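PDB 6FIG: receptor-like protein kinase ANXUR1 from Arabidopsis thaliana, which is a plant receptor kinase with an ectodomain of tandem malectin-like domains, involved in reproduction and probably sensing signals outside the cell. Local coordinates for residues D3-C8 and G155-Q160; K27-G32 and R56-P61; T63-I68 and V135-F140. One frame throughout, in Å; residues are numbered along the deposited sequence.

Interaction 1 (D3-C8 and G155-Q160). With CA (calcium ion), chain I; EDO (1,2-ethanediol), chain J.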
loop_
_atom_site.group_PDB
_atom_site.type_symbol
_atom_site.label_atom_id
_atom_site.label_comp_id
_atom_site.label_asym_id
_atom_site.label_seq_id
_atom_site.Cartn_x
_atom_site.Cartn_y
_atom_site.Cartn_z
ATOM N N ASP A 3 -9.856 0.201 1.418
ATOM C CA ASP A 3 -9.572 1.624 1.233
ATOM C C ASP A 3 -9.966 2.044 -0.185
ATOM O O ASP A 3 -9.804 1.271 -1.125
ATOM C CB ASP A 3 -8.095 1.940 1.446
ATOM C CG ASP A 3 -7.604 1.626 2.854
ATOM O OD1 ASP A 3 -8.417 1.505 3.790
ATOM O OD2 ASP A 3 -6.380 1.516 3.002
ATOM N N LEU A 4 -10.503 3.255 -0.302
ATOM C CA LEU A 4 -10.959 3.832 -1.560
ATOM C C LEU A 4 -10.292 5.148 -1.865
ATOM O O LEU A 4 -10.060 5.962 -0.955
ATOM C CB LEU A 4 -12.459 4.085 -1.495
ATOM C CG LEU A 4 -13.367 2.884 -1.270
ATOM C CD1 LEU A 4 -14.813 3.347 -1.252
ATOM C CD2 LEU A 4 -13.166 1.857 -2.359
ATOM N N ALA A 5 -10.017 5.374 -3.152
ATOM C CA ALA A 5 -9.647 6.680 -3.654
ATOM C C ALA A 5 -10.544 6.883 -4.873
ATOM O O ALA A 5 -10.317 6.289 -5.946
ATOM C CB ALA A 5 -8.189 6.734 -4.030
ATOM N N LEU A 6 -11.595 7.674 -4.675
ATOM C CA LEU A 6 -12.630 7.888 -5.676
ATOM C C LEU A 6 -12.432 9.238 -6.333
ATOM O O LEU A 6 -12.411 10.270 -5.650
ATOM C CB LEU A 6 -14.008 7.841 -5.040
ATOM C CG LEU A 6 -14.323 6.651 -4.140
ATOM C CD1 LEU A 6 -15.724 6.783 -3.579
ATOM C CD2 LEU A 6 -14.133 5.337 -4.901
ATOM N N SER A 7 -12.261 9.242 -7.654
ATOM C CA SER A 7 -12.202 10.501 -8.381
ATOM C C SER A 7 -13.597 10.734 -8.914
ATOM O O SER A 7 -14.059 10.022 -9.816
ATOM C CB SER A 7 -11.184 10.486 -9.516
ATOM O OG SER A 7 -11.150 11.779 -10.119
ATOM N N CYS A 8 -14.287 11.696 -8.317
ATOM C CA CYS A 8 -15.679 11.913 -8.602
ATOM C C CYS A 8 -15.814 12.529 -9.987
ATOM O O CYS A 8 -15.025 13.403 -10.352
ATOM C CB CYS A 8 -16.278 12.809 -7.534
ATOM S SG CYS A 8 -15.960 12.114 -5.905
ATOM N N GLY A 155 -12.869 14.582 -5.337
ATOM C CA GLY A 155 -12.290 13.330 -4.896
ATOM C C GLY A 155 -12.645 13.000 -3.468
ATOM O O GLY A 155 -12.818 13.897 -2.636
ATOM N N ILE A 156 -12.752 11.708 -3.199
ATOM C CA ILE A 156 -13.003 11.202 -1.845
ATOM C C ILE A 156 -12.040 10.058 -1.562
ATOM O O ILE A 156 -11.952 9.145 -2.358
ATOM C CB ILE A 156 -14.460 10.715 -1.671
ATOM C CG1 ILE A 156 -15.445 11.858 -1.916
ATOM C CG2 ILE A 156 -14.672 10.138 -0.275
ATOM C CD1 ILE A 156 -16.901 11.434 -1.946
ATOM N N GLU A 157 -11.315 10.109 -0.432
ATOM C CA GLU A 157 -10.592 8.930 0.062
ATOM C C GLU A 157 -11.092 8.515 1.427
ATOM O O GLU A 157 -11.382 9.363 2.270
ATOM C CB GLU A 157 -9.084 9.135 0.173
ATOM C CG GLU A 157 -8.348 9.456 -1.092
ATOM C CD GLU A 157 -6.855 9.393 -0.834
ATOM O OE1 GLU A 157 -6.281 10.436 -0.494
ATOM O OE2 GLU A 157 -6.296 8.278 -0.918
ATOM N N VAL A 158 -11.232 7.213 1.605
ATOM C CA VAL A 158 -11.494 6.593 2.895
ATOM C C VAL A 158 -10.436 5.550 3.126
ATOM O O VAL A 158 -10.290 4.638 2.333
ATOM C CB VAL A 158 -12.898 5.983 2.946
ATOM C CG1 VAL A 158 -13.132 5.327 4.303
ATOM C CG2 VAL A 158 -13.931 7.061 2.690
ATOM N N ILE A 159 -9.695 5.687 4.229
ATOM C CA ILE A 159 -8.498 4.894 4.507
ATOM C C ILE A 159 -8.586 4.433 5.956
ATOM O O ILE A 159 -8.589 5.268 6.867
ATOM C CB ILE A 159 -7.235 5.754 4.335
ATOM C CG1 ILE A 159 -7.133 6.333 2.906
ATOM C CG2 ILE A 159 -5.980 4.964 4.677
ATOM C CD1 ILE A 159 -6.302 7.586 2.816
ATOM N N GLN A 160 -8.634 3.133 6.172
ATOM C CA GLN A 160 -8.560 2.585 7.528
ATOM C C GLN A 160 -7.213 2.950 8.160
ATOM O O GLN A 160 -6.175 2.844 7.505
ATOM C CB GLN A 160 -8.714 1.069 7.512
ATOM C CG GLN A 160 -8.956 0.492 8.886
ATOM C CD GLN A 160 -9.126 -0.995 8.863
ATOM O OE1 GLN A 160 -10.083 -1.508 8.266
ATOM N NE2 GLN A 160 -8.217 -1.700 9.523
HETATM CA CA CA I . -12.605 13.973 -9.922
HETATM C C1 EDO J . -8.242 2.297 -6.318
HETATM O O1 EDO J . -8.411 3.575 -6.937
HETATM C C2 EDO J . -8.734 2.453 -4.891
HETATM O O2 EDO J . -10.051 3.005 -4.869
HETATM O O HOH W 1 -7.337 5.843 -0.579
#
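Leu4 and Leu6 pair with Val158 and Ile156 as the two hydrogen-bonded pairs of an antiparallel ladder, the strand directions 175° apart. All four amides are paired with carbonyls across the ladder; the shortest bond, Leu6 N to Ile156 O, is 2.8 Å and nearly straight at the hydrogen (172°). Beyond the last pair the carboxylate of Asp3 stands in for a carbonyl: its OD1 takes the Gln160 N-H at 2.9 Å, from above the carboxylate plane. Its OD2 forms a salt bridge with Lys69 of the second subunit.

On the face of Ala5 and Glu157, a water donates to Glu157 OE2 at 2.7 Å and more weakly to Leu4 O. That carboxylate is also held by Lys20 and Arg77, whose charges probably favour its ionised form. An ethanediol, probably from the crystallisation liquor, accepts the Ala5 N-H through O2 at 2.9 Å.

At the other end Ser7 OG binds calcium at 2.6 Å and Cys8 O binds it at 2.5 Å, with Pro51, Thr54 and Asn154 completing the site. This buried ladder of the malectin-like domain thus runs from a metal site to a subunit interface, its four amides and both carboxylates partnered.

Interaction 2 (K27-G32 and R56-P61)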
loop_
_atom_site.group_PDB
_atom_site.type_symbol
_atom_site.label_atom_id
_atom_site.label_comp_id
_atom_site.label_asym_id
_atom_site.label_seq_id
_atom_site.Cartn_x
_atom_site.Cartn_y
_atom_site.Cartn_z
ATOM N N LYS A 27 -20.227 3.602 -8.221
ATOM C CA LYS A 27 -20.760 2.489 -7.434
ATOM C C LYS A 27 -21.144 2.858 -5.999
ATOM O O LYS A 27 -21.957 2.168 -5.385
ATOM C CB LYS A 27 -19.737 1.343 -7.367
ATOM C CG LYS A 27 -19.526 0.592 -8.673
ATOM C CD LYS A 27 -18.623 -0.623 -8.484
ATOM C CE LYS A 27 -17.282 -0.280 -7.854
ATOM N NZ LYS A 27 -16.341 -1.433 -7.963
ATOM N N PHE A 28 -20.540 3.918 -5.454
ATOM C CA PHE A 28 -20.764 4.276 -4.070
ATOM C C PHE A 28 -21.803 5.358 -3.862
ATOM O O PHE A 28 -22.156 5.618 -2.732
ATOM C CB PHE A 28 -19.430 4.671 -3.444
ATOM C CG PHE A 28 -18.413 3.593 -3.548
ATOM C CD1 PHE A 28 -18.468 2.498 -2.700
ATOM C CD2 PHE A 28 -17.460 3.611 -4.559
ATOM C CE1 PHE A 28 -17.554 1.465 -2.823
ATOM C CE2 PHE A 28 -16.540 2.580 -4.686
ATOM C CZ PHE A 28 -16.601 1.496 -3.829
ATOM N N LEU A 29 -22.303 5.969 -4.942
ATOM C CA LEU A 29 -23.321 6.991 -4.813
ATOM C C LEU A 29 -24.654 6.275 -4.584
ATOM O O LEU A 29 -25.035 5.420 -5.390
ATOM C CB LEU A 29 -23.320 7.864 -6.072
ATOM C CG LEU A 29 -24.115 9.165 -6.051
ATOM C CD1 LEU A 29 -23.665 10.117 -4.954
ATOM C CD2 LEU A 29 -24.019 9.829 -7.429
ATOM N N LYS A 30 -25.337 6.586 -3.477
ATOM C CA LYS A 30 -26.519 5.821 -3.002
ATOM C C LYS A 30 -27.872 6.530 -3.217
ATOM O O LYS A 30 -28.850 5.893 -3.646
ATOM C CB LYS A 30 -26.339 5.452 -1.520
ATOM C CG LYS A 30 -27.397 4.514 -0.940
ATOM C CD LYS A 30 -27.183 3.057 -1.358
ATOM C CE LYS A 30 -28.389 2.175 -1.044
ATOM N NZ LYS A 30 -28.665 2.144 0.419
ATOM N N THR A 31 -27.952 7.816 -2.892
ATOM C CA THR A 31 -29.204 8.591 -2.987
ATOM C C THR A 31 -28.921 9.903 -3.683
ATOM O O THR A 31 -27.827 10.451 -3.540
ATOM C CB THR A 31 -29.822 8.926 -1.602
ATOM O OG1 THR A 31 -28.961 9.813 -0.873
ATOM C CG2 THR A 31 -30.068 7.679 -0.780
ATOM N N GLY A 32 -29.927 10.428 -4.379
ATOM C CA GLY A 32 -29.842 11.701 -5.065
ATOM C C GLY A 32 -29.535 11.561 -6.541
ATOM O O GLY A 32 -29.349 10.454 -7.058
ATOM N N ARG A 56 -18.231 15.758 -9.418
ATOM C CA ARG A 56 -19.644 15.473 -9.414
ATOM C C ARG A 56 -20.318 16.712 -8.823
ATOM O O ARG A 56 -19.836 17.262 -7.837
ATOM C CB ARG A 56 -19.928 14.241 -8.566
ATOM C CG ARG A 56 -21.369 13.794 -8.657
ATOM C CD ARG A 56 -21.593 12.424 -8.070
ATOM N NE ARG A 56 -20.942 11.380 -8.860
ATOM C CZ ARG A 56 -21.387 10.873 -10.006
ATOM N NH1 ARG A 56 -22.512 11.301 -10.581
ATOM N NH2 ARG A 56 -20.673 9.912 -10.589
ATOM N N ILE A 57 -21.444 17.111 -9.401
ATOM C CA ILE A 57 -22.164 18.318 -9.004
ATOM C C ILE A 57 -23.536 17.896 -8.454
ATOM O O ILE A 57 -24.243 17.125 -9.102
ATOM C CB ILE A 57 -22.389 19.260 -10.205
ATOM C CG1 ILE A 57 -21.088 19.495 -11.004
ATOM C CG2 ILE A 57 -22.958 20.599 -9.738
ATOM C CD1 ILE A 57 -19.968 20.149 -10.236
ATOM N N PHE A 58 -23.878 18.397 -7.262
ATOM C CA PHE A 58 -25.141 18.106 -6.588
ATOM C C PHE A 58 -25.958 19.382 -6.463
ATOM O O PHE A 58 -25.508 20.346 -5.853
ATOM C CB PHE A 58 -24.901 17.541 -5.174
ATOM C CG PHE A 58 -23.991 16.351 -5.130
ATOM C CD1 PHE A 58 -24.375 15.168 -5.725
ATOM C CD2 PHE A 58 -22.765 16.417 -4.468
ATOM C CE1 PHE A 58 -23.559 14.048 -5.670
ATOM C CE2 PHE A 58 -21.937 15.297 -4.418
ATOM C CZ PHE A 58 -22.339 14.121 -5.027
ATOM N N THR A 59 -27.169 19.388 -7.016
ATOM C CA THR A 59 -28.080 20.540 -6.848
ATOM C C THR A 59 -29.188 20.284 -5.831
ATOM O O THR A 59 -30.056 21.124 -5.635
ATOM C CB THR A 59 -28.665 20.985 -8.186
ATOM O OG1 THR A 59 -29.408 19.905 -8.749
ATOM C CG2 THR A 59 -27.548 21.379 -9.129
ATOM N N ALA A 60 -29.127 19.121 -5.199
ATOM C CA ALA A 60 -29.982 18.759 -4.074
ATOM C C ALA A 60 -29.181 17.729 -3.265
ATOM O O ALA A 60 -28.116 17.289 -3.712
ATOM C CB ALA A 60 -31.319 18.200 -4.573
ATOM N N PRO A 61 -29.668 17.348 -2.073
ATOM C CA PRO A 61 -28.850 16.452 -1.266
ATOM C C PRO A 61 -28.523 15.125 -1.950
ATOM O O PRO A 61 -29.291 14.633 -2.794
ATOM C CB PRO A 61 -29.697 16.230 -0.002
ATOM C CG PRO A 61 -30.549 17.430 0.090
ATOM C CD PRO A 61 -30.877 17.782 -1.346
#
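Leu29 reaches from the edge strand 29-31 of a five-stranded antiparallel sheet to Arg56 and Phe58 on strand 54-58, which belongs to the opposing sheet, so the contact bridges the two layers of a beta-sandwich in the malectin-like domain. No backbone pairing joins the segments: Leu29 and Arg56 have CA atoms 10.3 Å apart, and side chains span the gap.

The apolar part rests on the two methyls of Leu29, whose CG lies anti to the backbone N (chi1 -168°) and is thereby directed at the other layer. CD1 approaches Phe58 CE1 at 4.0 Å, obliquely to the ring, the two side chains running antiparallel alongside one another. CD2 turns to Arg56 and meets its CD at 3.6 Å.

The polar end of Arg56 is anchored by residues close to the contact. NE forms a salt bridge with Asp25 and NH1 a hydrogen bond with Ser34; the bend at chi3 (-68°) turns the guanidinium back under the leucine, and these bonds should restrict its rotation.

Backbone contact is confined to the solvent-exposed end, where Gly32, at a positive phi of 98°, brings its CA to 3.7 Å from Pro61 O. Nearby, Lys30 and Thr31 both face Thr63 in a classic beta bulge. Leu29 CD2 lies 3.4 Å above the plane of the Arg56 guanidinium, over one face and displaced from its middle.

Interaction 3 (T63-I68 and V135-F140)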
loop_
_atom_site.group_PDB
_atom_site.type_symbol
_atom_site.label_atom_id
_atom_site.label_comp_id
_atom_site.label_asym_id
_atom_site.label_seq_id
_atom_site.Cartn_x
_atom_site.Cartn_y
_atom_site.Cartn_z
ATOM N N THR A 63 -26.057 11.301 -1.119
ATOM C CA THR A 63 -25.276 10.537 -0.137
ATOM C C THR A 63 -24.478 9.444 -0.838
ATOM O O THR A 63 -25.008 8.750 -1.735
ATOM C CB THR A 63 -26.189 9.898 0.933
ATOM O OG1 THR A 63 -26.928 10.927 1.610
ATOM C CG2 THR A 63 -25.376 9.073 1.957
ATOM N N TYR A 64 -23.221 9.297 -0.422
ATOM C CA TYR A 64 -22.407 8.119 -0.688
ATOM C C TYR A 64 -22.507 7.163 0.498
ATOM O O TYR A 64 -22.583 7.607 1.647
ATOM C CB TYR A 64 -20.935 8.465 -0.836
ATOM C CG TYR A 64 -20.597 9.328 -2.025
ATOM C CD1 TYR A 64 -20.170 8.764 -3.216
ATOM C CD2 TYR A 64 -20.685 10.692 -1.945
ATOM C CE1 TYR A 64 -19.826 9.547 -4.297
ATOM C CE2 TYR A 64 -20.367 11.498 -3.024
ATOM C CZ TYR A 64 -19.934 10.911 -4.199
ATOM O OH TYR A 64 -19.611 11.696 -5.261
ATOM N N GLU A 65 -22.447 5.867 0.216
ATOM C CA GLU A 65 -22.327 4.840 1.240
ATOM C C GLU A 65 -21.086 4.006 0.945
ATOM O O GLU A 65 -20.978 3.379 -0.117
ATOM C CB GLU A 65 -23.586 3.978 1.312
ATOM C CG GLU A 65 -24.719 4.696 2.031
ATOM C CD GLU A 65 -25.962 3.845 2.271
ATOM O OE1 GLU A 65 -25.948 2.624 2.016
ATOM O OE2 GLU A 65 -26.964 4.423 2.728
ATOM N N ILE A 66 -20.142 4.012 1.886
ATOM C CA ILE A 66 -18.866 3.346 1.692
ATOM C C ILE A 66 -18.717 2.251 2.748
ATOM O O ILE A 66 -18.798 2.546 3.939
ATOM C CB ILE A 66 -17.735 4.387 1.751
ATOM C CG1 ILE A 66 -17.818 5.238 0.461
ATOM C CG2 ILE A 66 -16.360 3.731 1.872
ATOM C CD1 ILE A 66 -16.981 6.467 0.486
ATOM N N PRO A 67 -18.473 0.996 2.324
ATOM C CA PRO A 67 -18.291 -0.048 3.331
ATOM C C PRO A 67 -17.026 0.160 4.164
ATOM O O PRO A 67 -15.978 0.480 3.613
ATOM C CB PRO A 67 -18.190 -1.340 2.498
ATOM C CG PRO A 67 -18.715 -1.005 1.158
ATOM C CD PRO A 67 -18.422 0.448 0.954
ATOM N N ILE A 68 -17.148 -0.011 5.480
ATOM C CA ILE A 68 -16.038 0.126 6.405
ATOM C C ILE A 68 -16.152 -0.907 7.519
ATOM O O ILE A 68 -17.216 -1.480 7.743
ATOM C CB ILE A 68 -15.984 1.529 7.068
ATOM C CG1 ILE A 68 -17.343 1.925 7.667
ATOM C CG2 ILE A 68 -15.506 2.583 6.084
ATOM C CD1 ILE A 68 -17.282 3.088 8.631
ATOM N N VAL A 135 -21.143 0.882 7.458
ATOM C CA VAL A 135 -21.242 1.802 6.333
ATOM C C VAL A 135 -20.907 3.219 6.791
ATOM O O VAL A 135 -21.382 3.661 7.832
ATOM C CB VAL A 135 -22.657 1.757 5.716
ATOM C CG1 VAL A 135 -22.853 2.852 4.686
ATOM C CG2 VAL A 135 -22.906 0.395 5.076
ATOM N N LEU A 136 -20.074 3.910 6.015
ATOM C CA LEU A 136 -19.823 5.327 6.199
ATOM C C LEU A 136 -20.727 6.058 5.213
ATOM O O LEU A 136 -20.542 5.943 4.000
ATOM C CB LEU A 136 -18.352 5.664 5.935
ATOM C CG LEU A 136 -17.968 7.140 6.088
ATOM C CD1 LEU A 136 -18.199 7.614 7.520
ATOM C CD2 LEU A 136 -16.514 7.366 5.698
ATOM N N SER A 137 -21.686 6.804 5.740
ATOM C CA SER A 137 -22.568 7.642 4.945
ATOM C C SER A 137 -22.063 9.070 4.842
ATOM O O SER A 137 -21.963 9.751 5.861
ATOM C CB SER A 137 -23.947 7.634 5.562
ATOM O OG SER A 137 -24.474 6.317 5.504
ATOM N N ILE A 138 -21.728 9.510 3.626
ATOM C CA ILE A 138 -21.174 10.843 3.416
ATOM C C ILE A 138 -22.229 11.629 2.662
ATOM O O ILE A 138 -22.527 11.317 1.498
ATOM C CB ILE A 138 -19.875 10.840 2.596
ATOM C CG1 ILE A 138 -18.836 9.937 3.245
ATOM C CG2 ILE A 138 -19.355 12.267 2.460
ATOM C CD1 ILE A 138 -17.641 9.691 2.356
ATOM N N LYS A 139 -22.811 12.615 3.340
ATOM C CA LYS A 139 -23.967 13.357 2.826
ATOM C C LYS A 139 -23.565 14.760 2.447
ATOM O O LYS A 139 -23.012 15.496 3.289
ATOM C CB LYS A 139 -25.087 13.423 3.853
ATOM C CG LYS A 139 -26.313 14.166 3.344
ATOM C CD LYS A 139 -27.480 14.073 4.299
ATOM C CE LYS A 139 -28.755 14.310 3.522
ATOM N NZ LYS A 139 -29.964 14.527 4.353
ATOM N N PHE A 140 -23.849 15.133 1.196
ATOM C CA PHE A 140 -23.647 16.467 0.667
ATOM C C PHE A 140 -24.978 17.190 0.592
ATOM O O PHE A 140 -25.889 16.718 -0.070
ATOM C CB PHE A 140 -23.010 16.407 -0.735
ATOM C CG PHE A 140 -21.575 15.975 -0.725
ATOM C CD1 PHE A 140 -21.234 14.634 -0.590
ATOM C CD2 PHE A 140 -20.533 16.917 -0.812
ATOM C CE1 PHE A 140 -19.903 14.227 -0.574
ATOM C CE2 PHE A 140 -19.208 16.518 -0.798
ATOM C CZ PHE A 140 -18.878 15.173 -0.658
HETATM O O HOH W 2 -27.000 6.169 4.710
#
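Tyr64 and Phe140 are brought together by similar first torsions (chi1 -65° and -71°), each CG lying beside its own backbone N and anti to the carbonyl carbon. Phe140 CE1 thereby comes to the edge of the tyrosine ring, 3.7 Å from Tyr64 CE2, with the ring planes at 71°. Ile138 O also lies in the plane of the tyrosine ring, at its edge, and the Tyr64 hydroxyl is hydrogen-bonded to Asp25.

Underneath is a regular antiparallel ladder. Tyr64 with Ile138 and Ile66 with Leu136 are the hydrogen-bonded pairs, each closed by two N-H...O bonds, of which Leu136 N to Ile66 O is the shortest at 2.8 Å. Alpha hydrogens add to them, as where Thr63 CA approaches Ile138 O at 3.3 Å.

The face of Tyr64, Ile66, Leu136 and Ile138 is apolar: the CD1 methyls of Ile66 and Ile138 meet at 3.8 Å. Just past the strand, Ile68 CD1 packs 3.9 Å from Leu136 CB. Glu65, Val135 and Ser137 lie on the reverse face. There Glu65 CB touches Val135 CG1 at 3.6 Å, while one water joins Glu65 OE2 to Ser137 OG, donating to the carboxylate at 2.6 Å. Glu65 OE1 has a salt bridge to Lys30.

These strands occupy inner places of a five-stranded antiparallel sheet: 62-67 is flanked by 29-31 and 135-142 by 95-99. The apolar face packs against strand 151-161, where Ile66 touches Val158 and both Tyr64 and Phe140 touch Ile153.

Interactions 1 and 3 are backbone ladders in the two facing layers of one malectin-like domain, whereas interaction 2 crosses between the layers by side chains. Interaction 1 is the buried one; interaction 3 has one covered and one more open face, and interaction 2 runs from a buried arginine and phenylalanine to an exposed glycine and proline. The layers meet where Ile156 CD1 lies 3.6 Å from Tyr64 CE2 and Leu4 CD1 lies 3.5 Å from Ile66 CG2. Strand 29-31 of interaction 2 pairs with 62-67 of interaction 3, while Phe28 packs on Leu4 and Leu6. Metal coordination and a subunit salt bridge distinguish interaction 1.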